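PDB 4TPS: sporulation inhibitor of replication protein SirA from Bacillus subtilis, which inhibits the initiation of DNA replication during sporulation, acting on DnaA and so enforcing diploidy. Local coordinates for residues His10-Leu15 with Met135-Lys140. Sequence-based numbering, arbitrary orientation.
Sequences HYYTYL and MDFNSK. With ACT (acetate ion), chain F.
Tyr12 and Met135 form an antiparallel hydrogen-bonded pair: Tyr12 N gives a nearly straight bond to Met135 O (2.8 Å), and Met135 N returns a more bent one to Tyr12 O (136° at the hydrogen). Past Tyr11 and Asp136, toward His10, the chains diverge, and side chain and solvent take over from backbone. Asp136 does most of this work, because its two carboxylate oxygens can serve two sets of donors. With CG anti to the backbone N (chi1 -176°), the carboxylate reaches His10 N, which meets Asp136 OD2 at 3.1 Å from above the carboxylate plane. Asp136 OD1 turns back to its own segment, accepting from Asn138 N at 2.8 Å and from Ser139 N at 3.2 Å. Replacing Asp136 by alanine removes the carboxylate, and the three backbone N-H groups of His10, Asn138 and Ser139 would probably lose their acceptor, leaving the turn freer to move. Water 1 bridges the widening gap, donating to His10 O and accepting from Phe137 N, 2.8 Å from each.

On the face carrying Tyr12 and Met135, the Phe137 ring packs obliquely against the tyrosine, Phe137 CE2 lying 3.4 Å from Tyr12 CD1. Flexible Met135 bends at its thioether to bring Met135 CE within 3.7 Å of Tyr14 CD1; Phe32 and Phe35 of helix 28-39 also pack on this methionine. Tyr14 combines an apolar ring with a hydroxyl bonded to His39, while Tyr11 OH bonds Glu118 and Arg141. His10 uses both ring nitrogens: NE2 bonds Glu108, and ND1 donates almost straight to an acetate oxygen (2.7 Å), the ion probably coming from the crystallisation liquor. The whole is characteristic of an inner strand pair of an antiparallel sheet giving way to a hairpin turn, here strand 132-136 leaving strand 9-16 through an Asx turn at Asp136 toward its hairpin partner 141-144.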
ATOM      1  N   HIS A  10       3.023  -7.884  17.637  1.00 14.52           N
ATOM      2  CA  HIS A  10       2.828  -6.480  17.251  1.00 13.59           C
ATOM      3  C   HIS A  10       2.484  -6.466  15.785  1.00 14.46           C
ATOM      4  O   HIS A  10       3.327  -6.793  14.931  1.00 13.39           O
ATOM      5  CB  HIS A  10       4.112  -5.699  17.511  1.00 13.52           C
ATOM      6  CG  HIS A  10       3.991  -4.221  17.259  1.00 16.04           C
ATOM      7  ND1 HIS A  10       5.056  -3.340  17.387  1.00 20.08           N
ATOM      8  CD2 HIS A  10       2.911  -3.457  17.004  1.00 20.07           C
ATOM      9  CE1 HIS A  10       4.615  -2.104  17.176  1.00 19.76           C
ATOM     10  NE2 HIS A  10       3.319  -2.159  16.946  1.00 20.11           N
ATOM     11  N   TYR A  11       1.218  -6.178  15.484  1.00 12.45           N
ATOM     12  CA  TYR A  11       0.750  -6.206  14.087  1.00 12.50           C
ATOM     13  C   TYR A  11       0.482  -4.783  13.604  1.00 14.57           C
ATOM     14  O   TYR A  11      -0.101  -3.936  14.351  1.00 14.95           O
ATOM     15  CB  TYR A  11      -0.581  -6.926  14.011  1.00 11.90           C
ATOM     16  CG  TYR A  11      -0.589  -8.297  14.511  1.00 15.70           C
ATOM     17  CD1 TYR A  11      -0.212  -9.353  13.721  1.00 16.26           C
ATOM     18  CD2 TYR A  11      -0.979  -8.552  15.856  1.00 15.84           C
ATOM     19  CE1 TYR A  11      -0.247 -10.645  14.220  1.00 16.07           C
ATOM     20  CE2 TYR A  11      -1.045  -9.817  16.338  1.00 17.62           C
ATOM     21  CZ  TYR A  11      -0.681 -10.862  15.540  1.00 16.73           C
ATOM     22  OH  TYR A  11      -0.786 -12.125  16.124  1.00 20.15           O
ATOM     23  N   TYR A  12       0.884  -4.525  12.359  1.00 13.19           N
ATOM     24  CA  TYR A  12       0.437  -3.355  11.605  1.00 11.40           C
ATOM     25  C   TYR A  12      -0.570  -3.879  10.586  1.00 14.82           C
ATOM     26  O   TYR A  12      -0.275  -4.833   9.838  1.00 14.75           O
ATOM     27  CB  TYR A  12       1.633  -2.709  10.944  1.00 13.35           C
ATOM     28  CG  TYR A  12       2.587  -2.093  11.913  1.00 14.07           C
ATOM     29  CD1 TYR A  12       3.524  -2.846  12.536  1.00 16.51           C
ATOM     30  CD2 TYR A  12       2.562  -0.751  12.178  1.00 17.27           C
ATOM     31  CE1 TYR A  12       4.447  -2.278  13.415  1.00 17.08           C
ATOM     32  CE2 TYR A  12       3.440  -0.183  13.035  1.00 18.84           C
ATOM     33  CZ  TYR A  12       4.410  -0.945  13.659  1.00 18.44           C
ATOM     34  OH  TYR A  12       5.267  -0.276  14.573  1.00 21.88           O
ATOM     35  N   THR A  13      -1.770  -3.297  10.614  1.00 12.57           N
ATOM     36  CA  THR A  13      -2.892  -3.797   9.828  1.00 13.02           C
ATOM     37  C   THR A  13      -3.414  -2.678   8.961  1.00 13.92           C
ATOM     38  O   THR A  13      -3.654  -1.561   9.436  1.00 15.56           O
ATOM     39  CB  THR A  13      -3.963  -4.381  10.719  1.00 15.65           C
ATOM     40  OG1 THR A  13      -3.409  -5.398  11.566  1.00 17.66           O
ATOM     41  CG2 THR A  13      -5.070  -5.031   9.932  1.00 16.86           C
ATOM     42  N   TYR A  14      -3.438  -2.948   7.645  1.00 12.57           N
ATOM     43  CA  TYR A  14      -3.962  -1.967   6.659  1.00 12.99           C
ATOM     44  C   TYR A  14      -5.141  -2.543   5.890  1.00 13.03           C
ATOM     45  O   TYR A  14      -5.260  -3.751   5.722  1.00 14.47           O
ATOM     46  CB  TYR A  14      -2.846  -1.593   5.658  1.00 13.66           C
ATOM     47  CG  TYR A  14      -1.754  -0.723   6.221  1.00 15.03           C
ATOM     48  CD1 TYR A  14      -0.672  -1.282   6.920  1.00 15.34           C
ATOM     49  CD2 TYR A  14      -1.741   0.626   5.979  1.00 15.79           C
ATOM     50  CE1 TYR A  14       0.362  -0.483   7.378  1.00 18.12           C
ATOM     51  CE2 TYR A  14      -0.706   1.450   6.439  1.00 16.31           C
ATOM     52  CZ  TYR A  14       0.332   0.891   7.153  1.00 20.42           C
ATOM     53  OH  TYR A  14       1.336   1.661   7.608  1.00 21.10           O
ATOM     54  N   LEU A  15      -6.023  -1.629   5.465  1.00 12.61           N
ATOM     55  CA  LEU A  15      -7.181  -1.945   4.656  1.00 12.50           C
ATOM     56  C   LEU A  15      -6.766  -1.739   3.186  1.00 13.22           C
ATOM     57  O   LEU A  15      -6.577  -0.582   2.737  1.00 15.01           O
ATOM     58  CB  LEU A  15      -8.330  -1.033   5.032  1.00 13.60           C
ATOM     59  CG  LEU A  15      -9.658  -1.358   4.386  1.00 18.53           C
ATOM     60  CD1 LEU A  15     -10.025  -2.813   4.543  1.00 20.46           C
ATOM     61  CD2 LEU A  15     -10.759  -0.445   4.902  1.00 17.88           C
ATOM     62  N   MET A 135       0.248  -7.629   9.604  1.00 12.04           N
ATOM     63  CA  MET A 135       1.622  -7.975   9.414  1.00 14.78           C
ATOM     64  C   MET A 135       2.386  -7.725  10.705  1.00 16.24           C
ATOM     65  O   MET A 135       2.329  -6.598  11.248  1.00 18.75           O
ATOM     66  CB  MET A 135       2.206  -7.033   8.375  1.00 16.25           C
ATOM     67  CG  MET A 135       1.636  -7.183   6.947  1.00 18.75           C
ATOM     68  SD  MET A 135       1.971  -5.769   5.866  1.00 19.79           S
ATOM     69  CE  MET A 135       0.742  -4.609   6.410  1.00 22.33           C
ATOM     70  N   ASP A 136       3.125  -8.752  11.153  1.00 14.08           N
ATOM     71  CA  ASP A 136       4.081  -8.606  12.296  1.00 14.77           C
ATOM     72  C   ASP A 136       5.491  -8.660  11.704  1.00 13.20           C
ATOM     73  O   ASP A 136       5.925  -9.696  11.225  1.00 14.70           O
ATOM     74  CB  ASP A 136       3.823  -9.699  13.330  1.00 17.08           C
ATOM     75  CG  ASP A 136       4.702  -9.536  14.579  1.00 17.71           C
ATOM     76  OD1 ASP A 136       5.811  -9.032  14.460  1.00 18.43           O
ATOM     77  OD2 ASP A 136       4.286  -9.948  15.717  1.00 21.10           O
ATOM     78  N   PHE A 137       6.181  -7.516  11.714  1.00 14.47           N
ATOM     79  CA  PHE A 137       7.493  -7.372  11.124  1.00 14.48           C
ATOM     80  C   PHE A 137       8.592  -7.952  12.033  1.00 14.58           C
ATOM     81  O   PHE A 137       9.725  -8.067  11.613  1.00 17.78           O
ATOM     82  CB  PHE A 137       7.811  -5.880  10.915  1.00 12.58           C
ATOM     83  CG  PHE A 137       6.834  -5.173  10.010  1.00 14.90           C
ATOM     84  CD1 PHE A 137       6.627  -5.626   8.698  1.00 13.95           C
ATOM     85  CD2 PHE A 137       6.137  -4.118  10.443  1.00 15.15           C
ATOM     86  CE1 PHE A 137       5.714  -5.024   7.878  1.00 15.36           C
ATOM     87  CE2 PHE A 137       5.210  -3.512   9.625  1.00 17.83           C
ATOM     88  CZ  PHE A 137       4.998  -3.972   8.354  1.00 15.12           C
ATOM     89  N   ASN A 138       8.227  -8.291  13.265  1.00 13.41           N
ATOM     90  CA  ASN A 138       9.177  -8.905  14.196  1.00 16.66           C
ATOM     91  C   ASN A 138       9.306 -10.402  13.937  1.00 16.30           C
ATOM     92  O   ASN A 138      10.385 -10.960  13.952  1.00 18.04           O
ATOM     93  CB  ASN A 138       8.770  -8.689  15.667  1.00 17.97           C
ATOM     94  CG  ASN A 138       8.579  -7.216  16.063  1.00 16.09           C
ATOM     95  OD1 ASN A 138       7.847  -6.891  17.038  1.00 22.62           O
ATOM     96  ND2 ASN A 138       9.299  -6.341  15.414  1.00 16.02           N
ATOM     97  N   SER A 139       8.177 -11.067  13.737  1.00 15.76           N
ATOM     98  CA  SER A 139       8.137 -12.535  13.596  1.00 19.35           C
ATOM     99  C   SER A 139       7.985 -12.994  12.119  1.00 16.05           C
ATOM    100  O   SER A 139       8.036 -14.193  11.827  1.00 20.98           O
ATOM    101  CB  SER A 139       6.919 -12.981  14.375  1.00 21.58           C
ATOM    102  OG  SER A 139       5.743 -12.436  13.711  1.00 21.23           O
ATOM    103  N   LYS A 140       7.721 -12.036  11.219  1.00 15.83           N
ATOM    104  CA  LYS A 140       7.516 -12.332   9.759  1.00 15.85           C
ATOM    105  C   LYS A 140       6.198 -13.136   9.517  1.00 16.55           C
ATOM    106  O   LYS A 140       6.089 -13.887   8.612  1.00 22.62           O
ATOM    107  CB  LYS A 140       8.749 -13.033   9.128  1.00 22.36           C
ATOM    108  CG  LYS A 140       8.952 -12.688   7.648  1.00 29.05           C
ATOM    109  CD  LYS A 140      10.307 -13.201   7.081  1.00 38.51           C
ATOM    110  CE  LYS A 140      10.935 -12.240   6.101  1.00 47.29           C
ATOM    111  NZ  LYS A 140      10.461 -12.649   4.756  1.00 53.75           N
TER
HETATM  112  C   ACT F 202       8.565  -3.361  18.015  1.00 19.54           C
HETATM  113  O   ACT F 202       7.616  -4.173  17.867  1.00 21.73           O
HETATM  114  OXT ACT F 202       8.421  -2.121  17.756  1.00 26.35           O
HETATM  115  CH3 ACT F 202       9.913  -3.853  18.491  1.00 20.75           C
HETATM  116  O   HOH W   1       5.467  -5.576  13.664  1.00 18.97           O